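Local structure of ABC transporter periplasmic peptide-binding protein (Pseudoalteromonas, 4QFL) at residues Ala325-Asn330 and Arg390-Leu395; Ser375-Pro380 and Asn415-Arg420; Gln150-Ile155 and Val163-Phe168. The protein binds dipeptides such as Ala-Phe in the periplasm and probably delivers them to an ABC transporter for import. All coordinates share one frame; numbering follows the deposited sequence.

Interaction 1 of 3, residues Ala325-Asn330 and Arg390-Leu395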
loop_
_atom_site.group_PDB
_atom_site.type_symbol
_atom_site.label_atom_id
_atom_site.label_comp_id
_atom_site.label_asym_id
_atom_site.label_seq_id
_atom_site.Cartn_x
_atom_site.Cartn_y
_atom_site.Cartn_z
ATOM N N ALA A 325 -9.029 -5.868 -22.739
ATOM C CA ALA A 325 -9.030 -7.250 -22.288
ATOM C C ALA A 325 -8.866 -7.377 -20.783
ATOM O O ALA A 325 -9.480 -8.230 -20.172
ATOM C CB ALA A 325 -7.950 -8.047 -23.005
ATOM N N VAL A 326 -8.017 -6.533 -20.196
ATOM C CA VAL A 326 -7.735 -6.600 -18.764
ATOM C C VAL A 326 -8.593 -5.634 -17.974
ATOM O O VAL A 326 -9.283 -6.042 -17.052
ATOM C CB VAL A 326 -6.247 -6.325 -18.435
ATOM C CG1 VAL A 326 -6.012 -6.381 -16.930
ATOM C CG2 VAL A 326 -5.357 -7.341 -19.132
ATOM N N TYR A 327 -8.544 -4.355 -18.333
ATOM C CA TYR A 327 -9.209 -3.329 -17.534
ATOM C C TYR A 327 -10.666 -3.155 -17.893
ATOM O O TYR A 327 -11.368 -2.356 -17.267
ATOM C CB TYR A 327 -8.472 -1.997 -17.615
ATOM C CG TYR A 327 -7.124 -2.047 -16.940
ATOM C CD1 TYR A 327 -6.015 -2.539 -17.607
ATOM C CD2 TYR A 327 -6.966 -1.624 -15.627
ATOM C CE1 TYR A 327 -4.774 -2.598 -16.989
ATOM C CE2 TYR A 327 -5.735 -1.674 -15.005
ATOM C CZ TYR A 327 -4.644 -2.168 -15.694
ATOM O OH TYR A 327 -3.422 -2.233 -15.083
ATOM N N TYR A 328 -11.118 -3.905 -18.895
ATOM C CA TYR A 328 -12.523 -3.894 -19.286
ATOM C C TYR A 328 -13.030 -2.487 -19.589
ATOM O O TYR A 328 -14.208 -2.194 -19.399
ATOM C CB TYR A 328 -13.384 -4.547 -18.197
ATOM C CG TYR A 328 -13.452 -6.050 -18.290
ATOM C CD1 TYR A 328 -12.313 -6.835 -18.151
ATOM C CD2 TYR A 328 -14.654 -6.689 -18.518
ATOM C CE1 TYR A 328 -12.381 -8.212 -18.246
ATOM C CE2 TYR A 328 -14.728 -8.068 -18.613
ATOM C CZ TYR A 328 -13.591 -8.824 -18.478
ATOM O OH TYR A 328 -13.686 -10.195 -18.574
ATOM N N GLY A 329 -12.138 -1.623 -20.060
ATOM C CA GLY A 329 -12.486 -0.248 -20.367
ATOM C C GLY A 329 -12.678 0.654 -19.162
ATOM O O GLY A 329 -12.958 1.833 -19.311
ATOM N N ASN A 330 -12.530 0.108 -17.965
ATOM C CA ASN A 330 -12.705 0.887 -16.746
ATOM C C ASN A 330 -11.454 1.672 -16.299
ATOM O O ASN A 330 -11.541 2.566 -15.450
ATOM C CB ASN A 330 -13.176 -0.028 -15.609
ATOM C CG ASN A 330 -14.439 -0.794 -15.960
ATOM O OD1 ASN A 330 -15.368 -0.243 -16.550
ATOM N ND2 ASN A 330 -14.472 -2.075 -15.612
ATOM N N ARG A 390 -2.361 -11.985 -14.575
ATOM C CA ARG A 390 -2.176 -13.214 -15.349
ATOM C C ARG A 390 -2.574 -12.989 -16.789
ATOM O O ARG A 390 -1.805 -13.269 -17.698
ATOM C CB ARG A 390 -3.061 -14.317 -14.791
ATOM C CG ARG A 390 -2.332 -15.488 -14.199
ATOM C CD ARG A 390 -1.812 -16.474 -15.241
ATOM N NE ARG A 390 -1.110 -17.565 -14.558
ATOM C CZ ARG A 390 -0.221 -18.381 -15.120
ATOM N NH1 ARG A 390 0.098 -18.257 -16.402
ATOM N NH2 ARG A 390 0.355 -19.325 -14.389
ATOM N N LYS A 391 -3.804 -12.519 -16.986
ATOM C CA LYS A 391 -4.310 -12.202 -18.318
ATOM C C LYS A 391 -3.399 -11.188 -18.997
ATOM O O LYS A 391 -3.065 -11.324 -20.176
ATOM C CB LYS A 391 -5.725 -11.644 -18.214
ATOM C CG LYS A 391 -6.348 -11.186 -19.513
ATOM C CD LYS A 391 -6.691 -12.348 -20.420
ATOM C CE LYS A 391 -7.633 -11.918 -21.557
ATOM N NZ LYS A 391 -7.454 -12.710 -22.830
ATOM N N MET A 392 -2.994 -10.164 -18.254
ATOM C CA MET A 392 -2.087 -9.167 -18.797
ATOM C C MET A 392 -0.759 -9.785 -19.226
ATOM O O MET A 392 -0.217 -9.433 -20.270
ATOM C CB MET A 392 -1.833 -8.052 -17.789
ATOM C CG MET A 392 -1.015 -6.923 -18.361
ATOM S SD MET A 392 -0.795 -5.559 -17.214
ATOM C CE MET A 392 -2.495 -5.096 -16.890
ATOM N N ALA A 393 -0.229 -10.695 -18.421
ATOM C CA ALA A 393 1.047 -11.328 -18.733
ATOM C C ALA A 393 0.937 -12.229 -19.966
ATOM O O ALA A 393 1.874 -12.335 -20.760
ATOM C CB ALA A 393 1.572 -12.114 -17.525
ATOM N N GLU A 394 -0.214 -12.873 -20.125
ATOM C CA GLU A 394 -0.458 -13.688 -21.302
ATOM C C GLU A 394 -0.577 -12.832 -22.568
ATOM O O GLU A 394 -0.084 -13.212 -23.629
ATOM C CB GLU A 394 -1.698 -14.565 -21.107
ATOM C CG GLU A 394 -1.517 -15.625 -20.026
ATOM C CD GLU A 394 -2.830 -16.257 -19.574
ATOM O OE1 GLU A 394 -3.915 -15.820 -20.017
ATOM O OE2 GLU A 394 -2.769 -17.199 -18.763
ATOM N N LEU A 395 -1.219 -11.678 -22.464
ATOM C CA LEU A 395 -1.298 -10.793 -23.613
ATOM C C LEU A 395 0.095 -10.321 -24.018
ATOM O O LEU A 395 0.431 -10.273 -25.204
ATOM C CB LEU A 395 -2.219 -9.609 -23.332
ATOM C CG LEU A 395 -3.713 -9.953 -23.349
ATOM C CD1 LEU A 395 -4.507 -8.992 -22.486
ATOM C CD2 LEU A 395 -4.265 -9.990 -24.776
#
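Val326 and Met392 bring their CA atoms to 6.2 Å where the chain leaving helix 319-325 passes along the side of helix 389-401. From there the backbone swings away through a type I' turn from Tyr327 to Asn330, closed by the bond from Asn330 N to Tyr327 O, with Tyr328 and Gly329 both at positive phi. The contact itself is carried by apolar groups, and no hydrogen bond crosses it. Val326 divides its two methyls between different partners. CG1, anti to the backbone N (chi1 179°), meets the methyl CE of Met392 at 3.7 Å, while CG2 settles against the helix backbone near Met392 CA and also reaches Leu395 CD1 at 3.8 Å. The same leucine methyl lies 3.6 Å from Ala325 CB, so Leu395 CD1 touches two successive residues of the other segment. Lys391 adds its aliphatic chain at the margin, with CE 4.1 Å from Ala325 CB. Met392 runs extended as far as its sulphur and then bends (chi3 -59°), a turn that brings CE back to the tyrosine. This methyl lies obliquely to the Tyr327 ring, 3.4 Å from CE1, and is also close to the phenolic oxygen. Tyr327 OH is hydrogen-bonded to the carbonyl oxygen of Tyr385, which ties the tip of the ring to the loop ahead of helix 389-401, and Ile322 packs against both Tyr327 and Met392. The arrangement is the C-terminal end of one helix, with the first residue of the turn that follows, packed on the flank of a second helix. Because Tyr385 lines the pocket for the ligand's phenylalanine, Tyr327 stands in the second shell of the dipeptide site.

Interaction 2 of 3, residues Ser375-Pro380 and Asn415-Arg420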
loop_
_atom_site.group_PDB
_atom_site.type_symbol
_atom_site.label_atom_id
_atom_site.label_comp_id
_atom_site.label_asym_id
_atom_site.label_seq_id
_atom_site.Cartn_x
_atom_site.Cartn_y
_atom_site.Cartn_z
ATOM N N SER A 375 11.404 -13.771 -18.013
ATOM C CA SER A 375 10.231 -14.015 -17.199
ATOM C C SER A 375 9.443 -12.717 -17.026
ATOM O O SER A 375 9.999 -11.610 -17.044
ATOM C CB SER A 375 10.595 -14.635 -15.841
ATOM O OG SER A 375 11.446 -13.792 -15.064
ATOM N N ILE A 376 8.133 -12.874 -16.918
ATOM C CA ILE A 376 7.274 -11.825 -16.420
ATOM C C ILE A 376 6.558 -12.403 -15.227
ATOM O O ILE A 376 5.817 -13.372 -15.342
ATOM C CB ILE A 376 6.233 -11.392 -17.442
ATOM C CG1 ILE A 376 6.912 -10.744 -18.646
ATOM C CG2 ILE A 376 5.228 -10.432 -16.801
ATOM C CD1 ILE A 376 5.928 -10.244 -19.687
ATOM N N TRP A 377 6.803 -11.816 -14.071
ATOM C CA TRP A 377 6.130 -12.231 -12.870
ATOM C C TRP A 377 4.756 -11.579 -12.780
ATOM O O TRP A 377 4.633 -10.371 -12.966
ATOM C CB TRP A 377 6.998 -11.875 -11.676
ATOM C CG TRP A 377 8.141 -12.819 -11.531
ATOM C CD1 TRP A 377 9.059 -13.159 -12.484
ATOM C CD2 TRP A 377 8.495 -13.546 -10.355
ATOM N NE1 TRP A 377 9.964 -14.062 -11.971
ATOM C CE2 TRP A 377 9.635 -14.314 -10.666
ATOM C CE3 TRP A 377 7.960 -13.614 -9.065
ATOM C CZ2 TRP A 377 10.246 -15.139 -9.732
ATOM C CZ3 TRP A 377 8.559 -14.434 -8.152
ATOM C CH2 TRP A 377 9.693 -15.187 -8.484
ATOM N N ALA A 378 3.733 -12.389 -12.507
ATOM C CA ALA A 378 2.343 -11.936 -12.490
ATOM C C ALA A 378 1.672 -12.180 -11.144
ATOM O O ALA A 378 1.710 -13.293 -10.620
ATOM C CB ALA A 378 1.543 -12.617 -13.597
ATOM N N MET A 379 1.043 -11.136 -10.601
ATOM C CA MET A 379 0.301 -11.221 -9.341
ATOM C C MET A 379 -0.840 -12.239 -9.425
ATOM O O MET A 379 -1.509 -12.339 -10.457
ATOM C CB MET A 379 -0.247 -9.841 -8.957
ATOM C CG MET A 379 0.832 -8.787 -8.892
ATOM S SD MET A 379 0.224 -7.117 -8.569
ATOM C CE MET A 379 -0.431 -6.706 -10.181
ATOM N N PRO A 380 -1.068 -12.992 -8.332
ATOM C CA PRO A 380 -2.081 -14.051 -8.287
ATOM C C PRO A 380 -3.483 -13.547 -7.933
ATOM O O PRO A 380 -4.458 -14.284 -8.051
ATOM C CB PRO A 380 -1.565 -14.955 -7.170
ATOM C CG PRO A 380 -0.914 -14.008 -6.229
ATOM C CD PRO A 380 -0.295 -12.922 -7.077
ATOM N N ASN A 415 1.447 -13.244 -0.903
ATOM C CA ASN A 415 2.488 -12.861 0.055
ATOM C C ASN A 415 3.875 -13.428 -0.283
ATOM O O ASN A 415 4.890 -12.757 -0.108
ATOM C CB ASN A 415 2.090 -13.248 1.485
ATOM C CG ASN A 415 0.855 -12.494 1.985
ATOM O OD1 ASN A 415 0.694 -11.290 1.753
ATOM N ND2 ASN A 415 -0.018 -13.207 2.669
ATOM N N THR A 416 3.913 -14.665 -0.768
ATOM C CA THR A 416 5.144 -15.284 -1.240
ATOM C C THR A 416 5.716 -14.491 -2.400
ATOM O O THR A 416 6.915 -14.236 -2.473
ATOM C CB THR A 416 4.863 -16.708 -1.749
ATOM O OG1 THR A 416 4.308 -17.500 -0.693
ATOM C CG2 THR A 416 6.148 -17.360 -2.253
ATOM N N PHE A 417 4.830 -14.126 -3.314
ATOM C CA PHE A 417 5.152 -13.340 -4.494
ATOM C C PHE A 417 5.891 -12.062 -4.124
ATOM O O PHE A 417 6.970 -11.769 -4.660
ATOM C CB PHE A 417 3.843 -12.996 -5.201
ATOM C CG PHE A 417 4.014 -12.342 -6.531
ATOM C CD1 PHE A 417 4.275 -13.099 -7.655
ATOM C CD2 PHE A 417 3.865 -10.974 -6.668
ATOM C CE1 PHE A 417 4.407 -12.503 -8.887
ATOM C CE2 PHE A 417 3.997 -10.374 -7.894
ATOM C CZ PHE A 417 4.269 -11.140 -9.010
ATOM N N ILE A 418 5.306 -11.306 -3.198
ATOM C CA ILE A 418 5.879 -10.042 -2.745
ATOM C C ILE A 418 7.295 -10.254 -2.219
ATOM O O ILE A 418 8.221 -9.513 -2.541
ATOM C CB ILE A 418 5.013 -9.407 -1.632
ATOM C CG1 ILE A 418 3.633 -9.029 -2.171
ATOM C CG2 ILE A 418 5.722 -8.195 -1.029
ATOM C CD1 ILE A 418 3.687 -8.123 -3.332
ATOM N N GLN A 419 7.444 -11.287 -1.409
ATOM C CA GLN A 419 8.721 -11.633 -0.801
ATOM C C GLN A 419 9.801 -11.916 -1.855
ATOM O O GLN A 419 10.915 -11.412 -1.770
ATOM C CB GLN A 419 8.513 -12.836 0.133
ATOM C CG GLN A 419 9.765 -13.444 0.704
ATOM C CD GLN A 419 10.353 -12.617 1.826
ATOM O OE1 GLN A 419 10.172 -11.396 1.885
ATOM N NE2 GLN A 419 11.067 -13.282 2.733
ATOM N N ARG A 420 9.456 -12.710 -2.860
ATOM C CA ARG A 420 10.419 -13.092 -3.883
ATOM C C ARG A 420 10.727 -11.947 -4.858
ATOM O O ARG A 420 11.805 -11.903 -5.463
ATOM C CB ARG A 420 9.978 -14.381 -4.593
ATOM C CG ARG A 420 10.043 -15.626 -3.671
ATOM C CD ARG A 420 9.636 -16.940 -4.365
ATOM N NE ARG A 420 9.572 -18.070 -3.431
ATOM C CZ ARG A 420 9.214 -19.312 -3.762
ATOM N NH1 ARG A 420 8.883 -19.613 -5.008
ATOM N NH2 ARG A 420 9.186 -20.264 -2.844
#
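Phe417 carries most of the contact, its ring projecting from helix 415-420 against residues Trp377 to Pro380. With CG anti to the backbone N (chi1 -172°), the side chain extends toward this part of the chain. Met379 CA sits over one face of the ring, a CH-pi contact of 4.2 Å to the centroid, and Met379 CG touches the rim at CE2 (3.7 Å). Ring atom CE1 approaches the carbonyl oxygen of Ala378 at 3.3 Å and also lies at the edge of the Trp377 indole, 3.7 Å from CE3. The two aromatic planes are inclined by 45°, an oblique pairing. Ile418, next in the helix, points its CB away from the strand and touches the bound phenylalanine instead. One turn beyond Phe417, Arg420 lays CB against the indole, 3.8 Å from Trp377 CZ3, and then leads its extended chain away; its guanidinium makes a cation-pi contact with Tyr412, whose ring also meets Trp377. No hydrogen bond spans the contact, and Ala378 O is buried beside Phe417, with no polar partner in the model. Helix and strand are therefore joined by dispersion and aromatic packing, with one buried carbonyl probably paying a desolvation cost.

Interaction 3 of 3, residues Gln150-Ile155 and Val163-Phe168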
loop_
_atom_site.group_PDB
_atom_site.type_symbol
_atom_site.label_atom_id
_atom_site.label_comp_id
_atom_site.label_asym_id
_atom_site.label_seq_id
_atom_site.Cartn_x
_atom_site.Cartn_y
_atom_site.Cartn_z
ATOM N N GLN A 150 17.060 8.467 8.882
ATOM C CA GLN A 150 17.667 9.772 8.700
ATOM C C GLN A 150 16.648 10.875 8.950
ATOM O O GLN A 150 16.854 12.016 8.551
ATOM C CB GLN A 150 18.266 9.891 7.301
ATOM C CG GLN A 150 19.163 8.722 6.937
ATOM C CD GLN A 150 19.201 8.449 5.449
ATOM O OE1 GLN A 150 18.578 7.505 4.963
ATOM N NE2 GLN A 150 19.936 9.277 4.718
ATOM N N LEU A 151 15.552 10.534 9.619
ATOM C CA LEU A 151 14.526 11.532 9.907
ATOM C C LEU A 151 14.287 11.826 11.382
ATOM O O LEU A 151 14.492 12.955 11.825
ATOM C CB LEU A 151 13.200 11.180 9.248
ATOM C CG LEU A 151 12.282 12.402 9.292
ATOM C CD1 LEU A 151 12.927 13.538 8.538
ATOM C CD2 LEU A 151 10.928 12.098 8.713
ATOM N N ILE A 152 13.831 10.835 12.141
ATOM C CA ILE A 152 13.438 11.094 13.530
ATOM C C ILE A 152 14.603 10.987 14.519
ATOM O O ILE A 152 15.186 9.915 14.678
ATOM C CB ILE A 152 12.307 10.160 13.995
ATOM C CG1 ILE A 152 11.075 10.324 13.105
ATOM C CG2 ILE A 152 11.941 10.474 15.416
ATOM C CD1 ILE A 152 9.974 9.334 13.413
ATOM N N ARG A 153 14.930 12.095 15.184
ATOM C CA ARG A 153 16.035 12.128 16.148
ATOM C C ARG A 153 15.574 11.637 17.517
ATOM O O ARG A 153 16.196 10.766 18.131
ATOM C CB ARG A 153 16.627 13.543 16.266
ATOM C CG ARG A 153 17.965 13.627 17.027
ATOM C CD ARG A 153 18.342 15.080 17.342
ATOM N NE ARG A 153 17.647 15.571 18.534
ATOM C CZ ARG A 153 17.339 16.845 18.760
ATOM N NH1 ARG A 153 17.657 17.775 17.874
ATOM N NH2 ARG A 153 16.701 17.187 19.873
ATOM N N LYS A 154 14.483 12.209 18.001
ATOM C CA LYS A 154 13.890 11.747 19.232
ATOM C C LYS A 154 12.459 12.247 19.282
ATOM O O LYS A 154 12.037 13.029 18.437
ATOM C CB LYS A 154 14.702 12.214 20.453
ATOM C CG LYS A 154 14.878 13.718 20.596
ATOM C CD LYS A 154 15.668 14.052 21.867
ATOM C CE LYS A 154 15.697 15.562 22.156
ATOM N NZ LYS A 154 16.400 15.919 23.438
ATOM N N ILE A 155 11.705 11.750 20.252
ATOM C CA ILE A 155 10.388 12.272 20.551
ATOM C C ILE A 155 10.418 12.679 22.012
ATOM O O ILE A 155 10.586 11.834 22.896
ATOM C CB ILE A 155 9.297 11.204 20.366
ATOM C CG1 ILE A 155 9.458 10.506 19.019
ATOM C CG2 ILE A 155 7.903 11.826 20.523
ATOM C CD1 ILE A 155 8.474 9.381 18.796
ATOM N N VAL A 163 3.551 15.392 22.933
ATOM C CA VAL A 163 4.901 14.987 22.591
ATOM C C VAL A 163 5.403 15.885 21.491
ATOM O O VAL A 163 4.618 16.533 20.811
ATOM C CB VAL A 163 4.964 13.517 22.110
ATOM C CG1 VAL A 163 4.456 12.580 23.193
ATOM C CG2 VAL A 163 4.170 13.340 20.814
ATOM N N ARG A 164 6.714 15.925 21.315
ATOM C CA ARG A 164 7.300 16.682 20.222
ATOM C C ARG A 164 8.337 15.831 19.485
ATOM O O ARG A 164 9.312 15.382 20.081
ATOM C CB ARG A 164 7.917 17.979 20.754
ATOM C CG ARG A 164 8.663 18.785 19.723
ATOM C CD ARG A 164 9.358 19.988 20.347
ATOM N NE ARG A 164 10.412 19.598 21.285
ATOM C CZ ARG A 164 10.406 19.891 22.583
ATOM N NH1 ARG A 164 9.398 20.582 23.098
ATOM N NH2 ARG A 164 11.407 19.497 23.363
ATOM N N PHE A 165 8.095 15.579 18.202
ATOM C CA PHE A 165 9.056 14.883 17.347
ATOM C C PHE A 165 10.169 15.851 16.921
ATOM O O PHE A 165 9.894 16.954 16.447
ATOM C CB PHE A 165 8.374 14.324 16.083
ATOM C CG PHE A 165 7.473 13.134 16.323
ATOM C CD1 PHE A 165 6.264 13.270 17.000
ATOM C CD2 PHE A 165 7.815 11.882 15.822
ATOM C CE1 PHE A 165 5.425 12.171 17.204
ATOM C CE2 PHE A 165 6.980 10.783 16.013
ATOM C CZ PHE A 165 5.784 10.928 16.708
ATOM N N GLU A 166 11.422 15.432 17.080
ATOM C CA GLU A 166 12.557 16.216 16.602
ATOM C C GLU A 166 13.168 15.541 15.374
ATOM O O GLU A 166 13.627 14.400 15.449
ATOM C CB GLU A 166 13.613 16.357 17.698
ATOM C CG GLU A 166 13.071 16.866 19.016
ATOM C CD GLU A 166 12.802 18.358 18.994
ATOM O OE1 GLU A 166 12.987 18.982 17.927
ATOM O OE2 GLU A 166 12.410 18.911 20.046
ATOM N N LEU A 167 13.170 16.246 14.248
ATOM C CA LEU A 167 13.705 15.702 13.002
ATOM C C LEU A 167 15.120 16.206 12.702
ATOM O O LEU A 167 15.503 17.310 13.106
ATOM C CB LEU A 167 12.781 16.051 11.833
ATOM C CG LEU A 167 11.293 15.811 12.089
ATOM C CD1 LEU A 167 10.475 16.136 10.850
ATOM C CD2 LEU A 167 11.041 14.384 12.556
ATOM N N PHE A 168 15.894 15.388 11.993
ATOM C CA PHE A 168 17.240 15.774 11.602
ATOM C C PHE A 168 17.164 16.826 10.512
ATOM O O PHE A 168 18.058 17.666 10.379
ATOM C CB PHE A 168 18.025 14.568 11.100
ATOM C CG PHE A 168 18.459 13.638 12.190
ATOM C CD1 PHE A 168 19.264 14.091 13.216
ATOM C CD2 PHE A 168 18.059 12.316 12.196
ATOM C CE1 PHE A 168 19.666 13.236 14.233
ATOM C CE2 PHE A 168 18.452 11.452 13.209
ATOM C CZ PHE A 168 19.254 11.911 14.232
#
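A classic beta bulge interrupts the pairing of these strands: Arg153 and Lys154 both face the single residue Glu166. Glu166 O takes a bond from Arg153 N at 2.7 Å, nearly in line with the carbonyl, and a weak second one from Lys154 N at 3.5 Å. In return, Glu166 N gives an almost straight bond to Lys154 O (2.8 Å, 175° at the hydrogen). Before the bulge, Ile152 and Leu167 form a non-hydrogen-bonded pair; beyond it, Ile155 and Phe165 form another. The extra residue lets Arg153 run alongside Glu166, pointing the same way, with its guanidinium laid flat over the glutamate's CB and CG. NH2 comes within 3.7 Å of Glu166 CG, but OE1 lies well out of the guanidinium plane and no N-H points at it, so any attraction between the charges, added to this packing, is probably electrostatic only. OE1 accepts a hydrogen bond from Ser90 OG, whereas the pairing of OE2 with Arg164 is modelled too short for its geometry to be trusted. These strands make a beta hairpin, 152-159 and 162-167, at one margin of a four-stranded antiparallel sheet in which strand 90-95 flanks 162-167 on its other side. On the face opposite Glu166, Ile155 places CG1 over the Phe165 ring, a CH-pi contact of 4.1 Å to the centroid, and its CD1 touches ring atom CE2. Ile152 CD1 approaches the same ring at its edge. Helix 115-126 covers this apolar face through Ile119, Phe122 and Phe126. Where the pairing ends, Phe168 N bonds to Leu151 O at 2.8 Å, and the Phe168 ring receives Arg153 CB over one face, 3.9 Å from the centroid. The arginine's CG, anti to its amide nitrogen (chi1 -168°), carries the chain on across the ring, 3.3 Å from Phe168 CE1.

In the fold
Interactions 1 and 2 are neighbours, with centres 17 Å apart, and strand 373-378 and helix 389-401 follow each other in the chain. The helix turns one side to residues 325-327 and lays Ala393 on the strand, its CB 4.0 Å from Ala378 CB. Interaction 2 lies closer to the dipeptide: the Met379 side chain is about 6 Å from the bound phenylalanine, against about 11 Å for the Tyr327 side chain of interaction 1. Strand 428-434, paired with 373-378, supplies Leu431, Gly432, Trp433 and Ala434 to the pocket. Interaction 3 lies on the other side of the chain's centre, its centre 36 Å from that of interaction 2 and 45 Å from that of interaction 1.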